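Side-chain contacts in glycosyl hydrolase family 2, TIM barrel domain protein (Faecalibacterium prausnitzii A2-165, PDB 6ED2), which is a bacterial beta-glucuronidase of glycosyl hydrolase family 2, which probably hydrolyses beta-glucuronides to release glucuronic acid: residues A[59-62]-A[63-67]; A[364-367]-A[368-372]; A[621-624]-A[625-628]. One frame throughout, in Å; residues are numbered along the deposited sequence.

Interaction 1 (A[59-62]-A[63-67]); sequences AGWA and LDLPS
The carbonyl oxygen of Gly-60 is gripped by two backbone amides further along the chain. Leu-63 N donates to Gly-60 O at 3.0 Å, standing well above the carbonyl plane (52° out of it), and Asp-64 N adds a weak bond to Gly-60 O at 3.4 Å. Gly-60 itself ends helix 56-59 with positive phi in a Schellman motif, so one tight turn follows directly on a helix C-cap. A further backbone contact comes from the CA-H of Trp-61, with CA 3.3 Å from Asp-64 O. The indole of Trp-61 is the main apolar surface. Pro-66 CD sits over one face, 3.5 Å from the centroid of the five-membered ring and 11° off its normal, a CH-pi contact; Pro-66 CG lies over the same face, 3.5 Å from Trp-61 NE1. Leu-65 CD2 approaches the six-membered side obliquely, 3.6 Å from Trp-61 CE3. With CG of Trp-61 anti to its carbonyl carbon (chi1 -67°), the indole reaches the returning chain. Beyond the loop, Trp-61 meets the Trp-94 ring, and Asp-64 forms a salt bridge with Lys-155. The proline CH groups against an electron-rich indole thus add apolar contact to a turn held across the segments by one sound and one weak backbone bond.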
# COMPACT_ATOMS: atom_id res chain seq x y z
N ALA A 59 -49.04 4.25 8.24
CA ALA A 59 -48.85 5.64 8.63
C ALA A 59 -48.99 6.62 7.48
O ALA A 59 -48.94 7.83 7.72
CB ALA A 59 -47.49 5.84 9.30
N GLY A 60 -49.18 6.16 6.25
CA GLY A 60 -49.38 7.06 5.13
C GLY A 60 -48.13 7.55 4.43
O GLY A 60 -48.20 8.58 3.74
N TRP A 61 -47.00 6.85 4.56
CA TRP A 61 -45.76 7.29 3.92
C TRP A 61 -45.84 7.28 2.40
O TRP A 61 -45.08 8.00 1.74
CB TRP A 61 -44.58 6.40 4.33
CG TRP A 61 -44.18 6.50 5.76
CD1 TRP A 61 -44.94 6.96 6.80
CD2 TRP A 61 -42.91 6.14 6.32
NE1 TRP A 61 -44.22 6.90 7.97
CE2 TRP A 61 -42.97 6.40 7.71
CE3 TRP A 61 -41.73 5.61 5.78
CZ2 TRP A 61 -41.90 6.15 8.57
CZ3 TRP A 61 -40.66 5.35 6.64
CH2 TRP A 61 -40.75 5.63 8.02
N ALA A 62 -46.73 6.47 1.82
CA ALA A 62 -46.88 6.50 0.36
C ALA A 62 -47.44 7.83 -0.13
O ALA A 62 -47.27 8.16 -1.31
CB ALA A 62 -47.79 5.35 -0.09
N LEU A 63 -48.09 8.60 0.74
CA LEU A 63 -48.59 9.93 0.41
C LEU A 63 -47.55 11.01 0.68
O LEU A 63 -47.45 11.96 -0.10
CB LEU A 63 -49.87 10.22 1.20
CG LEU A 63 -51.07 9.35 0.83
CD1 LEU A 63 -52.10 9.36 1.95
CD2 LEU A 63 -51.66 9.83 -0.47
N ASP A 64 -46.78 10.89 1.76
CA ASP A 64 -45.53 11.64 1.89
C ASP A 64 -44.69 11.01 2.98
O ASP A 64 -45.21 10.58 4.02
CB ASP A 64 -45.74 13.13 2.20
CG ASP A 64 -44.77 14.04 1.42
OD1 ASP A 64 -45.24 14.75 0.51
OD2 ASP A 64 -43.55 14.03 1.70
N LEU A 65 -43.38 10.96 2.73
CA LEU A 65 -42.43 10.55 3.75
C LEU A 65 -42.36 11.63 4.81
O LEU A 65 -42.06 12.78 4.49
CB LEU A 65 -41.05 10.33 3.12
CG LEU A 65 -40.91 9.11 2.22
CD1 LEU A 65 -39.49 9.02 1.69
CD2 LEU A 65 -41.30 7.87 3.01
N PRO A 66 -42.65 11.31 6.08
CA PRO A 66 -42.55 12.33 7.14
C PRO A 66 -41.16 12.95 7.26
O PRO A 66 -41.04 14.17 7.41
CB PRO A 66 -42.96 11.57 8.41
CG PRO A 66 -42.92 10.12 8.04
CD PRO A 66 -43.24 10.06 6.58
N SER A 67 -40.11 12.13 7.22
CA SER A 67 -38.75 12.63 7.15
C SER A 67 -38.01 11.82 6.11
O SER A 67 -38.33 10.65 5.87
CB SER A 67 -38.05 12.56 8.51
OG SER A 67 -37.83 11.22 8.89

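Interaction 2 (A[364-367]-A[368-372]); sequences YQMA and DEEGF
Asp-368 N donates to Tyr-364 O at 2.7 Å, Glu-369 N to Gln-365 O at 3.1 Å, and Glu-370 N to Met-366 O at 2.8 Å, the i to i+4 spacing of an alpha helix. The last turn departs from it: Phe-372 N reaches Ala-367 O at 3.2 Å, five residues back and nearly straight at 171°, after Gly-371 has left helical angles with positive phi. This is the C-terminal end of helix 361-370, the helix of a beta-alpha-beta unit in the TIM barrel, and Phe-372 leads straight into strand 373-377. Among apolar contacts, Ala-367 CB faces Phe-372 CB at 4.0 Å, while the phenyl ring turns away and meets Phe-341 and His-270 edge-to-face. Met-366 and Glu-370 run side by side, their CG atoms 3.9 Å apart; with Met-366 CG anti to its backbone N (chi1 175°), its chain lies alongside that of Glu-370. Asp-368 takes hydrogen bonds at both carboxylate oxygens, from His-430 at OD2 and with Ser-432 at OD1; Glu-369 pairs with Arg-294 and Glu-370 with Lys-345. Ser-70 of the second subunit packs on Met-366, Glu-369 and Glu-370.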
# COMPACT_ATOMS: atom_id res chain seq x y z
N TYR A 364 -25.21 -6.01 -21.44
CA TYR A 364 -25.38 -6.91 -22.58
C TYR A 364 -25.36 -6.13 -23.88
O TYR A 364 -24.82 -6.62 -24.90
CB TYR A 364 -26.71 -7.68 -22.49
CG TYR A 364 -26.92 -8.45 -21.20
CD1 TYR A 364 -26.76 -9.84 -21.17
CD2 TYR A 364 -27.29 -7.80 -20.03
CE1 TYR A 364 -26.96 -10.56 -19.98
CE2 TYR A 364 -27.48 -8.50 -18.84
CZ TYR A 364 -27.33 -9.89 -18.83
OH TYR A 364 -27.52 -10.59 -17.66
N GLN A 365 -25.97 -4.95 -23.89
CA GLN A 365 -25.95 -4.12 -25.09
C GLN A 365 -24.52 -3.81 -25.51
O GLN A 365 -24.18 -3.84 -26.70
CB GLN A 365 -26.76 -2.85 -24.85
CG GLN A 365 -28.25 -3.11 -24.53
CD GLN A 365 -28.98 -1.85 -24.08
OE1 GLN A 365 -28.41 -0.76 -24.05
NE2 GLN A 365 -30.26 -1.99 -23.76
N MET A 366 -23.65 -3.54 -24.53
CA MET A 366 -22.25 -3.26 -24.86
C MET A 366 -21.54 -4.52 -25.33
O MET A 366 -20.75 -4.47 -26.27
CB MET A 366 -21.52 -2.64 -23.66
CG MET A 366 -20.01 -2.44 -23.92
SD MET A 366 -19.22 -0.96 -23.20
CE MET A 366 -20.17 0.32 -24.04
N ALA A 367 -21.79 -5.65 -24.66
CA ALA A 367 -21.27 -6.93 -25.17
C ALA A 367 -21.73 -7.17 -26.60
O ALA A 367 -20.94 -7.62 -27.44
CB ALA A 367 -21.69 -8.08 -24.26
N ASP A 368 -22.99 -6.84 -26.91
CA ASP A 368 -23.47 -6.97 -28.28
C ASP A 368 -22.61 -6.18 -29.25
O ASP A 368 -22.34 -6.63 -30.37
CB ASP A 368 -24.93 -6.50 -28.38
CG ASP A 368 -25.92 -7.49 -27.76
OD1 ASP A 368 -25.53 -8.61 -27.34
OD2 ASP A 368 -27.11 -7.13 -27.68
N GLU A 369 -22.17 -4.98 -28.84
CA GLU A 369 -21.40 -4.12 -29.75
C GLU A 369 -19.93 -4.47 -29.77
O GLU A 369 -19.28 -4.30 -30.81
CB GLU A 369 -21.56 -2.66 -29.34
CG GLU A 369 -22.92 -2.06 -29.66
CD GLU A 369 -23.04 -0.62 -29.20
OE1 GLU A 369 -22.00 -0.03 -28.82
OE2 GLU A 369 -24.17 -0.08 -29.20
N GLU A 370 -19.37 -4.97 -28.67
CA GLU A 370 -17.96 -5.32 -28.64
C GLU A 370 -17.69 -6.77 -29.03
O GLU A 370 -16.52 -7.17 -29.07
CB GLU A 370 -17.38 -5.03 -27.26
CG GLU A 370 -17.62 -3.59 -26.81
CD GLU A 370 -16.99 -2.56 -27.75
OE1 GLU A 370 -15.96 -2.85 -28.40
OE2 GLU A 370 -17.56 -1.45 -27.85
N GLY A 371 -18.72 -7.57 -29.31
CA GLY A 371 -18.50 -8.95 -29.67
C GLY A 371 -17.96 -9.81 -28.54
O GLY A 371 -16.95 -10.50 -28.70
N PHE A 372 -18.61 -9.74 -27.38
CA PHE A 372 -18.26 -10.56 -26.23
C PHE A 372 -19.34 -11.62 -26.01
O PHE A 372 -20.52 -11.38 -26.30
CB PHE A 372 -18.12 -9.71 -24.96
CG PHE A 372 -16.73 -9.16 -24.75
CD1 PHE A 372 -16.32 -8.00 -25.40
CD2 PHE A 372 -15.83 -9.81 -23.92
CE1 PHE A 372 -15.04 -7.50 -25.21
CE2 PHE A 372 -14.54 -9.31 -23.73
CZ PHE A 372 -14.15 -8.16 -24.38

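Interaction 3 (A[621-624]-A[625-628]); sequences TLPV and DFKK
Leu-622 lays a methyl on the phenyl ring of Phe-626, four residues on. Its CD2 stands 3.6 Å from the ring centroid and only 4° off the normal, a nearly central CH-pi contact. The other branch, CD1, lies 3.8 Å from Phe-626 CD1, so both methyls reach the ring. The aromatic side chain is brought there by a CG anti to the backbone N (chi1 180°). On the opposite face sits Lys-627 CD, 3.8 Å above the plane and displaced toward the rim, and Tyr-315 meets the ring edge-to-face. Next in sequence, Pro-623 opens a type I beta turn that Phe-626 closes. Phe-626 N donates to Pro-623 O at 3.1 Å with an N-H...O angle of 151°, though the donor stands high above the carbonyl plane. Pro-623 CG also lies 4.1 Å from Phe-626 CB. Val-624 occupies the second position of the turn, its backbone hydrogen-bonded to Tyr-315 of strand 312-320. Beyond it, Asp-625 turns OD1 toward Pro-623 CB at 3.7 Å, while OD2 forms a salt bridge with Lys-628 NZ at 3.6 Å. Arg-317 donates to the carbonyl oxygens of Leu-622 and Pro-623, and Arg-306 to those of Asp-625 and Phe-626. The chemistry thus divides: apolar groups sandwich the phenyl ring, while arginines hold carbonyls in and just before the turn, fastening the tail after helix 610-621 to the barrel.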
# COMPACT_ATOMS: atom_id res chain seq x y z
N THR A 621 -2.27 -15.00 -26.82
CA THR A 621 -1.44 -15.99 -27.51
C THR A 621 -2.23 -17.24 -27.89
O THR A 621 -2.03 -17.78 -28.99
CB THR A 621 -0.25 -16.37 -26.62
OG1 THR A 621 0.61 -15.23 -26.48
CG2 THR A 621 0.54 -17.51 -27.24
N LEU A 622 -3.13 -17.71 -27.03
CA LEU A 622 -3.96 -18.86 -27.39
C LEU A 622 -4.81 -18.53 -28.61
O LEU A 622 -5.49 -17.49 -28.63
CB LEU A 622 -4.87 -19.26 -26.23
CG LEU A 622 -4.21 -19.75 -24.94
CD1 LEU A 622 -5.27 -20.05 -23.88
CD2 LEU A 622 -3.36 -20.98 -25.22
N PRO A 623 -4.83 -19.38 -29.63
CA PRO A 623 -5.72 -19.15 -30.77
C PRO A 623 -7.18 -19.23 -30.35
O PRO A 623 -7.53 -19.80 -29.31
CB PRO A 623 -5.36 -20.27 -31.76
CG PRO A 623 -4.75 -21.33 -30.92
CD PRO A 623 -4.02 -20.60 -29.81
N VAL A 624 -8.05 -18.64 -31.18
CA VAL A 624 -9.47 -18.58 -30.82
C VAL A 624 -10.05 -19.98 -30.68
O VAL A 624 -10.94 -20.22 -29.85
CB VAL A 624 -10.25 -17.71 -31.84
CG1 VAL A 624 -9.99 -18.18 -33.24
CG2 VAL A 624 -11.74 -17.72 -31.53
N ASP A 625 -9.52 -20.94 -31.45
CA ASP A 625 -9.99 -22.33 -31.44
C ASP A 625 -9.01 -23.27 -30.74
O ASP A 625 -8.87 -24.44 -31.10
CB ASP A 625 -10.26 -22.81 -32.87
CG ASP A 625 -9.00 -22.85 -33.72
OD1 ASP A 625 -8.06 -22.08 -33.44
OD2 ASP A 625 -8.94 -23.66 -34.67
N PHE A 626 -8.32 -22.75 -29.72
CA PHE A 626 -7.45 -23.56 -28.87
C PHE A 626 -8.19 -24.79 -28.35
O PHE A 626 -9.40 -24.75 -28.10
CB PHE A 626 -6.98 -22.69 -27.71
CG PHE A 626 -6.09 -23.38 -26.74
CD1 PHE A 626 -6.38 -23.35 -25.38
CD2 PHE A 626 -4.92 -24.00 -27.16
CE1 PHE A 626 -5.54 -23.96 -24.45
CE2 PHE A 626 -4.07 -24.61 -26.25
CZ PHE A 626 -4.38 -24.60 -24.89
N LYS A 627 -7.44 -25.89 -28.22
CA LYS A 627 -7.87 -27.14 -27.61
C LYS A 627 -8.70 -27.98 -28.57
O LYS A 627 -9.89 -28.20 -28.33
CB LYS A 627 -8.66 -26.91 -26.32
CG LYS A 627 -8.31 -27.90 -25.24
CD LYS A 627 -7.00 -27.51 -24.59
CE LYS A 627 -6.94 -28.08 -23.21
NZ LYS A 627 -8.08 -27.62 -22.40
N LYS A 628 -8.06 -28.43 -29.65
CA LYS A 628 -8.71 -29.37 -30.56
C LYS A 628 -9.06 -30.65 -29.82
O LYS A 628 -8.36 -31.08 -28.89
CB LYS A 628 -7.82 -29.65 -31.77
CG LYS A 628 -7.77 -28.47 -32.76
CD LYS A 628 -6.86 -28.74 -33.97
CE LYS A 628 -6.87 -27.57 -34.96
NZ LYS A 628 -6.55 -26.27 -34.29

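In the fold
The three contacts follow one another along the chain, none nesting in or crossing another, and each joins consecutive residues. Interaction 1 comes first, closing the turn between helix 56-59 and strand 69-73 in the N-terminal sugar-binding domain. Interaction 2 lies in the TIM barrel, where it ends helix 361-370 ahead of strand 373-377; its centre is 42 Å from that of interaction 1. Interaction 3, near the C terminus, closes a turn after helix 610-621 and lies against strand 312-320. Its nearest atoms are about 9 Å from those of interaction 2, whereas interactions 1 and 3 sit on opposite sides of the chain's centre, their own centres 60 Å apart.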